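Local coordinates for protein pyruvate carboxylase n-terminal domain (Aquifex aeolicus, PDB 1ULZ) that forms the biotin carboxylase subunit of pyruvate carboxylase, a multidomain protein whose central part belongs to the ATP-grasp family, at residues Glu252-Ile257 with Gly281-Ile286; His207-Val212 with Arg291-His296; Tyr267-Thr272 with Lys309-Ile314; Asn256-Ala261 with Gly271-Ile276. The protein carries 1 engineered substitution. One frame throughout, in Å; residues are numbered along the deposited sequence.

How the interactions relate
All four contacts gather round three neighbouring strands of one antiparallel sheet, 283-289, 269-277 and 206-214, in the ATP-grasp part of the chain. Interactions 1 and 4 both use helix 248-264, share Asn256 and Ile257, and have centres about 7 Å apart; between them Tyr284 N lies 3.0 Å from Ile276 O, a probable strand-pairing bond. Interaction 2 abuts interaction 1 where Leu283 CD1 lies 3.9 Å from Tyr210 CE1. It also meets interaction 4, through a probable bond of 2.8 Å between Ile208 O and Phe275 N. Interaction 3 continues strand 269-277 toward its N-terminal end, sharing Gly271 and Thr272 with interaction 4, their centres about 15 Å apart.

Interaction 1 of 4, residues Glu252-Ile257 with Gly281-Ile286; sequences EYYGNI and GNLYFI
In the ATP-grasp part of the chain, helix 248-264 packs on a face of the antiparallel sheet, and Tyr254 reaches the start of strand 283-289, an edge strand of the sheet within this chain, at Leu283. The phenol is held in two ways. Its OH accepts a nearly straight hydrogen bond from Leu283 N, 3.1 Å long with an N-H...O angle of 171°. Over one ring face, Leu283 CG stands 3.8 Å from the Tyr254 ring centroid and only 12° off the normal, a CH-pi contact. Strands 269-277 and 283-289 form a hairpin, and its turn brings Gly281 O obliquely to the Tyr254 ring, 4.0 Å from CE2; the same oxygen is bonded by Lys250. On the opposite face, Tyr253 CD1 lies 3.9 Å above the Tyr254 ring plane, over its centre, so the ring is sandwiched between a neighbour on its own helix and the strand. With CG anti to the carbonyl carbon (chi1 -77°), Tyr254 reaches across toward the backbone of Leu283, while Leu283 CD1 comes within 3.8 Å of Tyr254 CG.

Interaction 2 of 4, residues His207-Val212 with Arg291-His296; sequences HIEYQV and RIQVEH
Glu209 of strand 206-214 points its carboxylate at Gln293 and Glu295. Residues Gln293 to His296 form a type I turn after strand 283-289, whose side chains meet the antiparallel sheet of the ATP-grasp part at Glu209. Among the hydrogen bonds, the one across the contact is weak: Gln293 NE2 to Glu209 OE1, 2.9 Å at 141°, with the amide and carboxylate planes 66° apart. Gln293 is anchored more firmly by Asn289, which bonds its OE1. Within the strand, His207 NE2 gives Glu209 OE2 a far straighter bond of 2.7 Å, leaving in the imidazole plane but arriving 43° above the carboxylate plane. A water joins the segments further along, donating to Gln211 OE1 and accepting from Gln293 N at 2.6 Å. Two acceptors also come close, Glu209 OE1 and Glu295 OE1, 3.1 Å apart. Each carboxylate has cationic partners of its own in salt bridges, Arg226 for Glu209 and Lys236 with Arg337 for Glu295, which is consistent with two acid groups lying this near in a buried setting.

Interaction 3 of 4, residues Tyr267-Thr272 with Lys309-Ile314; sequences YYNAGT and KWQIKI
Asn269, at the start of strand 269-277, has the most surface buried here and lies across Gln311 of helix 307-315, their side chains at about a right angle and the amide planes 76° apart. Its ND2 donates to the helix carbonyl Gln311 O over 3.1 Å, at a bent 137° and with the oxygen 30° out of the Asn269 amide plane. The other end of that amide turns back on the strand: Asn269 OD1 accepts from Ala270 N at 2.8 Å, in the carbonyl plane, which fixes the rotation of the group. OD1 also rests against Gln311 CG, 3.1 Å away. Gln311 is extended beyond CG, and its amide runs past Ala270, with NE2 3.7 Å from Ala270 CB. A water accepts from this NE2 and donates to both Asn269 OD1 and Ala270 O, while Gln311 OE1 is taken by His78. Ile314, one turn along, rests its CG2 on Asn269, 4.1 Å from Asn269 CA. Helix 307-315 thus sits against the N-terminal end of strand 269-277, the axes of segments 309-314 and 269-272 approaching to 7.7 Å. Through His78, at the end of strand 76-78, the helix also ties this sheet to the parallel, Rossmann-like sheet of the N-terminal region.

Interaction 4 of 4, residues Asn256-Ala261 with Gly271-Ile276; sequences NIVTKA and GTMEFI
Val258 meets Met273 tip to tip and crosses Phe275 obliquely, where helix 248-264 lies on one face of the antiparallel sheet of the ATP-grasp part and packs on strand 269-277. Val258 has CG1 anti to the backbone N (chi1 168°), which leaves CG2 on the N side and directed obliquely at the Phe275 ring. There CG2 lies 4.0 Å from Phe275 CZ and 4.1 Å from Phe275 CE1. Met273 starts with CG anti to its carbonyl carbon and, as modelled, bends at chi2 (-147°, away from the usual staggered positions) and again at chi3 (-59°). The modelled distance from Met273 CE to Val258 CG2 is too short for two carbons, which makes the exact place of that methyl doubtful. Met273 and Phe275 are two residues apart, hence on one face of the strand, and Phe285 and Leu283 of the adjoining strand extend that apolar layer. Between these two segments the contact is apolar, aliphatic against aromatic and the methionine methyl, with no hydrogen bond.

Interaction 1 of 4, residues Glu252-Ile257 with Gly281-Ile286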
loop_
_atom_site.group_PDB
_atom_site.type_symbol
_atom_site.label_atom_id
_atom_site.label_comp_id
_atom_site.label_asym_id
_atom_site.label_seq_id
_atom_site.Cartn_x
_atom_site.Cartn_y
_atom_site.Cartn_z
ATOM N N GLU A 252 24.833 9.976 -1.136
ATOM C CA GLU A 252 24.861 11.108 -2.056
ATOM C C GLU A 252 26.155 11.155 -2.868
ATOM O O GLU A 252 26.134 11.507 -4.047
ATOM C CB GLU A 252 24.659 12.423 -1.295
ATOM C CG GLU A 252 23.240 12.587 -0.773
ATOM C CD GLU A 252 22.188 12.361 -1.859
ATOM O OE1 GLU A 252 21.103 11.825 -1.540
ATOM O OE2 GLU A 252 22.441 12.725 -3.031
ATOM N N TYR A 253 27.274 10.789 -2.246
ATOM C CA TYR A 253 28.552 10.798 -2.952
ATOM C C TYR A 253 28.459 9.934 -4.210
ATOM O O TYR A 253 28.744 10.405 -5.310
ATOM C CB TYR A 253 29.683 10.305 -2.034
ATOM C CG TYR A 253 30.992 10.029 -2.750
ATOM C CD1 TYR A 253 31.401 8.724 -3.002
ATOM C CD2 TYR A 253 31.797 11.069 -3.210
ATOM C CE1 TYR A 253 32.568 8.460 -3.689
ATOM C CE2 TYR A 253 32.976 10.812 -3.904
ATOM C CZ TYR A 253 33.353 9.503 -4.142
ATOM O OH TYR A 253 34.498 9.221 -4.854
ATOM N N TYR A 254 28.049 8.677 -4.052
ATOM C CA TYR A 254 27.919 7.777 -5.198
ATOM C C TYR A 254 26.743 8.199 -6.083
ATOM O O TYR A 254 26.798 8.081 -7.312
ATOM C CB TYR A 254 27.749 6.326 -4.722
ATOM C CG TYR A 254 29.050 5.678 -4.263
ATOM C CD1 TYR A 254 30.087 5.455 -5.161
ATOM C CD2 TYR A 254 29.240 5.300 -2.940
ATOM C CE1 TYR A 254 31.278 4.875 -4.754
ATOM C CE2 TYR A 254 30.429 4.719 -2.526
ATOM C CZ TYR A 254 31.444 4.512 -3.439
ATOM O OH TYR A 254 32.633 3.943 -3.046
ATOM N N GLY A 255 25.687 8.703 -5.455
ATOM C CA GLY A 255 24.532 9.161 -6.206
ATOM C C GLY A 255 24.913 10.239 -7.212
ATOM O O GLY A 255 24.558 10.154 -8.386
ATOM N N ASN A 256 25.641 11.260 -6.763
ATOM C CA ASN A 256 26.057 12.333 -7.669
ATOM C C ASN A 256 26.994 11.818 -8.763
ATOM O O ASN A 256 26.960 12.298 -9.899
ATOM C CB ASN A 256 26.731 13.468 -6.893
ATOM C CG ASN A 256 25.738 14.290 -6.079
ATOM O OD1 ASN A 256 24.702 14.724 -6.592
ATOM N ND2 ASN A 256 26.060 14.522 -4.810
ATOM N N ILE A 257 27.830 10.843 -8.426
ATOM C CA ILE A 257 28.731 10.271 -9.415
ATOM C C ILE A 257 27.874 9.609 -10.489
ATOM O O ILE A 257 28.153 9.714 -11.688
ATOM C CB ILE A 257 29.668 9.222 -8.779
ATOM C CG1 ILE A 257 30.753 9.933 -7.961
ATOM C CG2 ILE A 257 30.277 8.343 -9.856
ATOM C CD1 ILE A 257 31.724 8.994 -7.271
ATOM N N GLY A 281 31.999 -1.075 2.132
ATOM C CA GLY A 281 30.991 -0.192 1.579
ATOM C C GLY A 281 31.453 0.553 0.340
ATOM O O GLY A 281 30.818 1.523 -0.076
ATOM N N ASN A 282 32.562 0.115 -0.248
ATOM C CA ASN A 282 33.069 0.750 -1.461
ATOM C C ASN A 282 32.375 0.110 -2.659
ATOM O O ASN A 282 32.221 -1.108 -2.714
ATOM C CB ASN A 282 34.585 0.560 -1.573
ATOM C CG ASN A 282 35.346 1.366 -0.545
ATOM O OD1 ASN A 282 35.342 2.600 -0.581
ATOM N ND2 ASN A 282 35.997 0.679 0.388
ATOM N N LEU A 283 31.962 0.931 -3.621
ATOM C CA LEU A 283 31.266 0.425 -4.799
ATOM C C LEU A 283 32.118 0.412 -6.061
ATOM O O LEU A 283 33.000 1.247 -6.240
ATOM C CB LEU A 283 30.006 1.254 -5.071
ATOM C CG LEU A 283 29.038 1.473 -3.908
ATOM C CD1 LEU A 283 27.773 2.153 -4.416
ATOM C CD2 LEU A 283 28.697 0.143 -3.266
ATOM N N TYR A 284 31.830 -0.548 -6.935
ATOM C CA TYR A 284 32.528 -0.692 -8.204
ATOM C C TYR A 284 31.472 -0.999 -9.273
ATOM O O TYR A 284 30.739 -1.983 -9.169
ATOM C CB TYR A 284 33.550 -1.829 -8.138
ATOM C CG TYR A 284 34.466 -1.783 -6.934
ATOM C CD1 TYR A 284 34.082 -2.346 -5.720
ATOM C CD2 TYR A 284 35.727 -1.202 -7.016
ATOM C CE1 TYR A 284 34.925 -2.342 -4.628
ATOM C CE2 TYR A 284 36.581 -1.191 -5.923
ATOM C CZ TYR A 284 36.176 -1.764 -4.733
ATOM O OH TYR A 284 37.027 -1.777 -3.647
ATOM N N PHE A 285 31.397 -0.150 -10.291
ATOM C CA PHE A 285 30.421 -0.312 -11.367
ATOM C C PHE A 285 30.615 -1.585 -12.176
ATOM O O PHE A 285 31.735 -1.946 -12.532
ATOM C CB PHE A 285 30.461 0.911 -12.287
ATOM C CG PHE A 285 29.570 0.802 -13.491
ATOM C CD1 PHE A 285 30.012 0.174 -14.645
ATOM C CD2 PHE A 285 28.295 1.340 -13.474
ATOM C CE1 PHE A 285 29.200 0.088 -15.765
ATOM C CE2 PHE A 285 27.474 1.259 -14.591
ATOM C CZ PHE A 285 27.926 0.635 -15.738
ATOM N N ILE A 286 29.503 -2.259 -12.459
ATOM C CA ILE A 286 29.502 -3.502 -13.222
ATOM C C ILE A 286 28.805 -3.329 -14.569
ATOM O O ILE A 286 29.362 -3.677 -15.613
ATOM C CB ILE A 286 28.774 -4.626 -12.454
ATOM C CG1 ILE A 286 29.522 -4.954 -11.159
ATOM C CG2 ILE A 286 28.661 -5.860 -13.336
ATOM C CD1 ILE A 286 30.922 -5.482 -11.382
#

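Interaction 2 of 4, residues His207-Val212 with Arg291-His296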
loop_
_atom_site.group_PDB
_atom_site.type_symbol
_atom_site.label_atom_id
_atom_site.label_comp_id
_atom_site.label_asym_id
_atom_site.label_seq_id
_atom_site.Cartn_x
_atom_site.Cartn_y
_atom_site.Cartn_z
ATOM N N HIS A 207 25.389 -6.744 -3.794
ATOM C CA HIS A 207 24.928 -6.189 -5.055
ATOM C C HIS A 207 24.193 -4.912 -4.666
ATOM O O HIS A 207 23.119 -4.971 -4.064
ATOM C CB HIS A 207 23.971 -7.167 -5.743
ATOM C CG HIS A 207 23.214 -6.571 -6.889
ATOM N ND1 HIS A 207 23.474 -6.897 -8.202
ATOM C CD2 HIS A 207 22.204 -5.668 -6.919
ATOM C CE1 HIS A 207 22.658 -6.220 -8.992
ATOM N NE2 HIS A 207 21.878 -5.466 -8.239
ATOM N N ILE A 208 24.786 -3.762 -4.975
ATOM C CA ILE A 208 24.180 -2.471 -4.659
ATOM C C ILE A 208 23.903 -1.772 -5.990
ATOM O O ILE A 208 24.795 -1.669 -6.834
ATOM C CB ILE A 208 25.133 -1.581 -3.828
ATOM C CG1 ILE A 208 25.520 -2.274 -2.516
ATOM C CG2 ILE A 208 24.472 -0.233 -3.564
ATOM C CD1 ILE A 208 24.404 -2.392 -1.504
ATOM N N GLU A 209 22.679 -1.287 -6.182
ATOM C CA GLU A 209 22.343 -0.636 -7.437
ATOM C C GLU A 209 21.609 0.683 -7.265
ATOM O O GLU A 209 20.751 0.829 -6.388
ATOM C CB GLU A 209 21.519 -1.587 -8.313
ATOM C CG GLU A 209 20.110 -1.862 -7.814
ATOM C CD GLU A 209 19.378 -2.901 -8.655
ATOM O OE1 GLU A 209 18.127 -2.879 -8.664
ATOM O OE2 GLU A 209 20.047 -3.741 -9.300
ATOM N N TYR A 210 21.955 1.644 -8.116
ATOM C CA TYR A 210 21.339 2.959 -8.074
ATOM C C TYR A 210 20.240 3.156 -9.110
ATOM O O TYR A 210 20.374 2.753 -10.275
ATOM C CB TYR A 210 22.399 4.053 -8.256
ATOM C CG TYR A 210 23.001 4.557 -6.964
ATOM C CD1 TYR A 210 24.024 3.859 -6.321
ATOM C CD2 TYR A 210 22.521 5.716 -6.368
ATOM C CE1 TYR A 210 24.547 4.307 -5.120
ATOM C CE2 TYR A 210 23.034 6.173 -5.169
ATOM C CZ TYR A 210 24.046 5.469 -4.544
ATOM O OH TYR A 210 24.543 5.930 -3.345
ATOM N N GLN A 211 19.154 3.787 -8.677
ATOM C CA GLN A 211 18.033 4.083 -9.557
ATOM C C GLN A 211 18.272 5.455 -10.187
ATOM O O GLN A 211 18.511 6.438 -9.486
ATOM C CB GLN A 211 16.721 4.108 -8.769
ATOM C CG GLN A 211 15.501 4.474 -9.604
ATOM C CD GLN A 211 15.251 3.502 -10.741
ATOM O OE1 GLN A 211 15.025 2.314 -10.515
ATOM N NE2 GLN A 211 15.294 4.001 -11.974
ATOM N N VAL A 212 18.208 5.516 -11.511
ATOM C CA VAL A 212 18.409 6.774 -12.223
ATOM C C VAL A 212 17.106 7.208 -12.891
ATOM O O VAL A 212 16.300 6.370 -13.284
ATOM C CB VAL A 212 19.499 6.620 -13.304
ATOM C CG1 VAL A 212 19.720 7.939 -14.019
ATOM C CG2 VAL A 212 20.786 6.130 -12.666
ATOM N N ARG A 291 16.490 0.376 -18.639
ATOM C CA ARG A 291 15.061 0.084 -18.621
ATOM C C ARG A 291 14.539 0.153 -17.193
ATOM O O ARG A 291 15.306 0.374 -16.255
ATOM C CB ARG A 291 14.836 -1.333 -19.135
ATOM C CG ARG A 291 15.615 -2.375 -18.329
ATOM C CD ARG A 291 15.163 -3.800 -18.618
ATOM N NE ARG A 291 16.074 -4.800 -18.063
ATOM C CZ ARG A 291 16.094 -5.207 -16.795
ATOM N NH1 ARG A 291 15.244 -4.712 -15.905
ATOM N NH2 ARG A 291 16.982 -6.117 -16.415
ATOM N N ILE A 292 13.232 -0.047 -17.037
ATOM C CA ILE A 292 12.620 -0.054 -15.716
ATOM C C ILE A 292 13.139 -1.318 -15.025
ATOM O O ILE A 292 13.392 -2.335 -15.676
ATOM C CB ILE A 292 11.061 -0.104 -15.802
ATOM C CG1 ILE A 292 10.449 0.038 -14.405
ATOM C CG2 ILE A 292 10.600 -1.421 -16.419
ATOM C CD1 ILE A 292 10.755 1.353 -13.728
ATOM N N GLN A 293 13.310 -1.259 -13.714
ATOM C CA GLN A 293 13.813 -2.419 -12.981
ATOM C C GLN A 293 12.669 -3.239 -12.391
ATOM O O GLN A 293 11.646 -2.685 -11.983
ATOM C CB GLN A 293 14.732 -1.970 -11.846
ATOM C CG GLN A 293 15.643 -3.067 -11.350
ATOM C CD GLN A 293 16.939 -3.126 -12.133
ATOM O OE1 GLN A 293 16.969 -2.836 -13.334
ATOM N NE2 GLN A 293 18.017 -3.508 -11.459
ATOM N N VAL A 294 12.845 -4.555 -12.338
ATOM C CA VAL A 294 11.818 -5.416 -11.771
ATOM C C VAL A 294 11.514 -4.963 -10.349
ATOM O O VAL A 294 10.352 -4.809 -9.969
ATOM C CB VAL A 294 12.262 -6.898 -11.704
ATOM C CG1 VAL A 294 11.160 -7.738 -11.067
ATOM C CG2 VAL A 294 12.582 -7.421 -13.096
ATOM N N GLU A 295 12.567 -4.732 -9.573
ATOM C CA GLU A 295 12.411 -4.331 -8.183
ATOM C C GLU A 295 12.261 -2.830 -7.910
ATOM O O GLU A 295 12.534 -2.367 -6.803
ATOM C CB GLU A 295 13.564 -4.906 -7.340
ATOM C CG GLU A 295 14.985 -4.514 -7.768
ATOM C CD GLU A 295 15.580 -5.410 -8.861
ATOM O OE1 GLU A 295 16.787 -5.713 -8.776
ATOM O OE2 GLU A 295 14.864 -5.809 -9.801
ATOM N N HIS A 296 11.803 -2.071 -8.900
ATOM C CA HIS A 296 11.628 -0.631 -8.712
ATOM C C HIS A 296 10.713 -0.219 -7.553
ATOM O O HIS A 296 10.911 0.840 -6.954
ATOM C CB HIS A 296 11.113 0.033 -9.997
ATOM C CG HIS A 296 9.690 -0.295 -10.332
ATOM N ND1 HIS A 296 9.331 -1.394 -11.084
ATOM C CD2 HIS A 296 8.534 0.349 -10.036
ATOM C CE1 HIS A 296 8.018 -1.409 -11.239
ATOM N NE2 HIS A 296 7.511 -0.362 -10.613
HETATM O O HOH W 1 13.644 0.915 -12.334
#

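Interaction 3 of 4, residues Tyr267-Thr272 with Lys309-Ile314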
loop_
_atom_site.group_PDB
_atom_site.type_symbol
_atom_site.label_atom_id
_atom_site.label_comp_id
_atom_site.label_asym_id
_atom_site.label_seq_id
_atom_site.Cartn_x
_atom_site.Cartn_y
_atom_site.Cartn_z
ATOM N N TYR A 267 21.794 10.256 -21.004
ATOM C CA TYR A 267 20.754 9.333 -20.576
ATOM C C TYR A 267 19.499 10.027 -20.066
ATOM O O TYR A 267 19.579 10.997 -19.318
ATOM C CB TYR A 267 21.288 8.406 -19.474
ATOM C CG TYR A 267 20.447 7.157 -19.262
ATOM C CD1 TYR A 267 19.285 7.189 -18.496
ATOM C CD2 TYR A 267 20.784 5.963 -19.885
ATOM C CE1 TYR A 267 18.481 6.065 -18.368
ATOM C CE2 TYR A 267 19.992 4.843 -19.764
ATOM C CZ TYR A 267 18.840 4.898 -19.006
ATOM O OH TYR A 267 18.042 3.781 -18.905
ATOM N N TYR A 268 18.341 9.546 -20.497
ATOM C CA TYR A 268 17.080 10.078 -19.998
ATOM C C TYR A 268 16.088 8.941 -19.771
ATOM O O TYR A 268 16.263 7.840 -20.292
ATOM C CB TYR A 268 16.503 11.174 -20.908
ATOM C CG TYR A 268 16.340 10.849 -22.369
ATOM C CD1 TYR A 268 15.374 9.949 -22.806
ATOM C CD2 TYR A 268 17.106 11.504 -23.324
ATOM C CE1 TYR A 268 15.171 9.716 -24.157
ATOM C CE2 TYR A 268 16.908 11.280 -24.675
ATOM C CZ TYR A 268 15.941 10.388 -25.087
ATOM O OH TYR A 268 15.739 10.176 -26.433
ATOM N N ASN A 269 15.068 9.219 -18.970
ATOM C CA ASN A 269 14.045 8.256 -18.584
ATOM C C ASN A 269 14.653 7.373 -17.492
ATOM O O ASN A 269 15.676 7.735 -16.913
ATOM C CB ASN A 269 13.561 7.410 -19.770
ATOM C CG ASN A 269 12.090 6.999 -19.626
ATOM O OD1 ASN A 269 11.718 6.286 -18.687
ATOM N ND2 ASN A 269 11.249 7.463 -20.547
ATOM N N ALA A 270 14.040 6.225 -17.214
ATOM C CA ALA A 270 14.517 5.337 -16.151
ATOM C C ALA A 270 15.703 4.436 -16.486
ATOM O O ALA A 270 15.820 3.916 -17.597
ATOM C CB ALA A 270 13.358 4.484 -15.630
ATOM N N GLY A 271 16.573 4.246 -15.498
ATOM C CA GLY A 271 17.738 3.400 -15.669
ATOM C C GLY A 271 18.313 2.964 -14.333
ATOM O O GLY A 271 18.055 3.586 -13.301
ATOM N N THR A 272 19.095 1.888 -14.350
ATOM C CA THR A 272 19.714 1.371 -13.135
ATOM C C THR A 272 21.187 1.056 -13.351
ATOM O O THR A 272 21.544 0.354 -14.296
ATOM C CB THR A 272 19.015 0.084 -12.656
ATOM O OG1 THR A 272 17.649 0.372 -12.338
ATOM C CG2 THR A 272 19.704 -0.474 -11.419
ATOM N N LYS A 309 5.118 6.032 -13.846
ATOM C CA LYS A 309 4.323 7.153 -14.329
ATOM C C LYS A 309 5.265 8.219 -14.883
ATOM O O LYS A 309 4.990 8.822 -15.917
ATOM C CB LYS A 309 3.456 7.747 -13.209
ATOM C CG LYS A 309 2.541 8.880 -13.694
ATOM C CD LYS A 309 1.561 9.338 -12.618
ATOM C CE LYS A 309 0.553 8.240 -12.273
ATOM N NZ LYS A 309 -0.357 8.636 -11.172
ATOM N N TRP A 310 6.385 8.441 -14.204
ATOM C CA TRP A 310 7.349 9.429 -14.672
ATOM C C TRP A 310 7.978 9.021 -16.007
ATOM O O TRP A 310 8.313 9.879 -16.820
ATOM C CB TRP A 310 8.438 9.679 -13.619
ATOM C CG TRP A 310 8.110 10.827 -12.705
ATOM C CD1 TRP A 310 7.910 10.775 -11.357
ATOM C CD2 TRP A 310 7.925 12.200 -13.084
ATOM N NE1 TRP A 310 7.614 12.027 -10.870
ATOM C CE2 TRP A 310 7.617 12.919 -11.909
ATOM C CE3 TRP A 310 7.988 12.889 -14.301
ATOM C CZ2 TRP A 310 7.372 14.294 -11.914
ATOM C CZ3 TRP A 310 7.743 14.258 -14.304
ATOM C CH2 TRP A 310 7.440 14.943 -13.118
ATOM N N GLN A 311 8.131 7.716 -16.228
ATOM C CA GLN A 311 8.686 7.208 -17.479
ATOM C C GLN A 311 7.834 7.731 -18.633
ATOM O O GLN A 311 8.350 8.194 -19.650
ATOM C CB GLN A 311 8.645 5.672 -17.522
ATOM C CG GLN A 311 9.736 4.942 -16.761
ATOM C CD GLN A 311 9.706 3.438 -17.024
ATOM O OE1 GLN A 311 8.787 2.739 -16.590
ATOM N NE2 GLN A 311 10.706 2.938 -17.751
ATOM N N ILE A 312 6.520 7.645 -18.459
ATOM C CA ILE A 312 5.580 8.078 -19.483
ATOM C C ILE A 312 5.557 9.593 -19.652
ATOM O O ILE A 312 5.565 10.090 -20.777
ATOM C CB ILE A 312 4.161 7.556 -19.178
ATOM C CG1 ILE A 312 4.199 6.021 -19.078
ATOM C CG2 ILE A 312 3.209 7.970 -20.284
ATOM C CD1 ILE A 312 2.979 5.398 -18.437
ATOM N N LYS A 313 5.537 10.324 -18.542
ATOM C CA LYS A 313 5.535 11.782 -18.607
ATOM C C LYS A 313 6.807 12.269 -19.302
ATOM O O LYS A 313 6.767 13.178 -20.124
ATOM C CB LYS A 313 5.452 12.382 -17.199
ATOM C CG LYS A 313 4.136 12.107 -16.491
ATOM C CD LYS A 313 4.068 12.763 -15.119
ATOM C CE LYS A 313 2.669 12.587 -14.525
ATOM N NZ LYS A 313 2.527 13.117 -13.130
ATOM N N ILE A 314 7.936 11.649 -18.972
ATOM C CA ILE A 314 9.211 12.034 -19.567
ATOM C C ILE A 314 9.238 11.735 -21.060
ATOM O O ILE A 314 9.689 12.558 -21.856
ATOM C CB ILE A 314 10.379 11.319 -18.869
ATOM C CG1 ILE A 314 10.580 11.929 -17.480
ATOM C CG2 ILE A 314 11.647 11.428 -19.709
ATOM C CD1 ILE A 314 11.564 11.188 -16.601
HETATM O O HOH W 2 13.359 3.550 -19.114
#

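Interaction 4 of 4, residues Asn256-Ala261 with Gly271-Ile276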
loop_
_atom_site.group_PDB
_atom_site.type_symbol
_atom_site.label_atom_id
_atom_site.label_comp_id
_atom_site.label_asym_id
_atom_site.label_seq_id
_atom_site.Cartn_x
_atom_site.Cartn_y
_atom_site.Cartn_z
ATOM N N ASN A 256 25.641 11.260 -6.763
ATOM C CA ASN A 256 26.057 12.333 -7.669
ATOM C C ASN A 256 26.994 11.818 -8.763
ATOM O O ASN A 256 26.960 12.298 -9.899
ATOM C CB ASN A 256 26.731 13.468 -6.893
ATOM C CG ASN A 256 25.738 14.290 -6.079
ATOM O OD1 ASN A 256 24.702 14.724 -6.592
ATOM N ND2 ASN A 256 26.060 14.522 -4.810
ATOM N N ILE A 257 27.830 10.843 -8.426
ATOM C CA ILE A 257 28.731 10.271 -9.415
ATOM C C ILE A 257 27.874 9.609 -10.489
ATOM O O ILE A 257 28.153 9.714 -11.688
ATOM C CB ILE A 257 29.668 9.222 -8.779
ATOM C CG1 ILE A 257 30.753 9.933 -7.961
ATOM C CG2 ILE A 257 30.277 8.343 -9.856
ATOM C CD1 ILE A 257 31.724 8.994 -7.271
ATOM N N VAL A 258 26.816 8.942 -10.042
ATOM C CA VAL A 258 25.878 8.268 -10.931
ATOM C C VAL A 258 25.191 9.245 -11.894
ATOM O O VAL A 258 25.218 9.048 -13.110
ATOM C CB VAL A 258 24.791 7.523 -10.114
ATOM C CG1 VAL A 258 23.661 7.066 -11.027
ATOM C CG2 VAL A 258 25.412 6.324 -9.397
ATOM N N THR A 259 24.577 10.293 -11.347
ATOM C CA THR A 259 23.876 11.279 -12.170
ATOM C C THR A 259 24.814 12.093 -13.061
ATOM O O THR A 259 24.434 12.496 -14.156
ATOM C CB THR A 259 23.010 12.227 -11.302
ATOM O OG1 THR A 259 23.829 12.900 -10.341
ATOM C CG2 THR A 259 21.935 11.425 -10.572
ATOM N N LYS A 260 26.040 12.321 -12.601
ATOM C CA LYS A 260 27.023 13.052 -13.403
ATOM C C LYS A 260 27.365 12.225 -14.642
ATOM O O LYS A 260 27.416 12.742 -15.759
ATOM C CB LYS A 260 28.307 13.282 -12.606
ATOM C CG LYS A 260 29.548 13.360 -13.496
ATOM C CD LYS A 260 30.839 13.177 -12.702
ATOM C CE LYS A 260 30.891 11.823 -11.964
ATOM N NZ LYS A 260 30.875 10.635 -12.855
ATOM N N ALA A 261 27.605 10.935 -14.428
ATOM C CA ALA A 261 27.948 10.023 -15.512
ATOM C C ALA A 261 26.765 9.845 -16.456
ATOM O O ALA A 261 26.937 9.781 -17.671
ATOM C CB ALA A 261 28.377 8.670 -14.943
ATOM N N GLY A 271 16.573 4.246 -15.498
ATOM C CA GLY A 271 17.738 3.400 -15.669
ATOM C C GLY A 271 18.313 2.964 -14.333
ATOM O O GLY A 271 18.055 3.586 -13.301
ATOM N N THR A 272 19.095 1.888 -14.350
ATOM C CA THR A 272 19.714 1.371 -13.135
ATOM C C THR A 272 21.187 1.056 -13.351
ATOM O O THR A 272 21.544 0.354 -14.296
ATOM C CB THR A 272 19.015 0.084 -12.656
ATOM O OG1 THR A 272 17.649 0.372 -12.338
ATOM C CG2 THR A 272 19.704 -0.474 -11.419
ATOM N N MET A 273 22.044 1.593 -12.488
ATOM C CA MET A 273 23.475 1.318 -12.578
ATOM C C MET A 273 23.793 0.312 -11.475
ATOM O O MET A 273 23.637 0.606 -10.286
ATOM C CB MET A 273 24.310 2.591 -12.383
ATOM C CG MET A 273 24.156 3.640 -13.491
ATOM S SD MET A 273 25.706 4.582 -13.804
ATOM C CE MET A 273 26.011 5.281 -12.259
ATOM N N GLU A 274 24.215 -0.880 -11.877
ATOM C CA GLU A 274 24.536 -1.936 -10.926
ATOM C C GLU A 274 26.007 -1.933 -10.511
ATOM O O GLU A 274 26.898 -1.797 -11.349
ATOM C CB GLU A 274 24.135 -3.299 -11.517
ATOM C CG GLU A 274 22.622 -3.396 -11.785
ATOM C CD GLU A 274 22.137 -4.792 -12.166
ATOM O OE1 GLU A 274 20.901 -5.009 -12.136
ATOM O OE2 GLU A 274 22.969 -5.666 -12.499
ATOM N N PHE A 275 26.240 -2.053 -9.204
ATOM C CA PHE A 275 27.585 -2.081 -8.622
ATOM C C PHE A 275 27.721 -3.300 -7.711
ATOM O O PHE A 275 26.749 -3.996 -7.423
ATOM C CB PHE A 275 27.851 -0.867 -7.715
ATOM C CG PHE A 275 27.768 0.472 -8.396
ATOM C CD1 PHE A 275 26.545 1.065 -8.654
ATOM C CD2 PHE A 275 28.924 1.159 -8.733
ATOM C CE1 PHE A 275 26.477 2.324 -9.234
ATOM C CE2 PHE A 275 28.862 2.415 -9.313
ATOM C CZ PHE A 275 27.638 2.999 -9.563
ATOM N N ILE A 276 28.948 -3.546 -7.263
ATOM C CA ILE A 276 29.223 -4.603 -6.303
ATOM C C ILE A 276 29.912 -3.841 -5.189
ATOM O O ILE A 276 30.741 -2.970 -5.449
ATOM C CB ILE A 276 30.162 -5.700 -6.844
ATOM C CG1 ILE A 276 31.440 -5.084 -7.403
ATOM C CG2 ILE A 276 29.448 -6.514 -7.896
ATOM C CD1 ILE A 276 32.381 -6.112 -7.970
#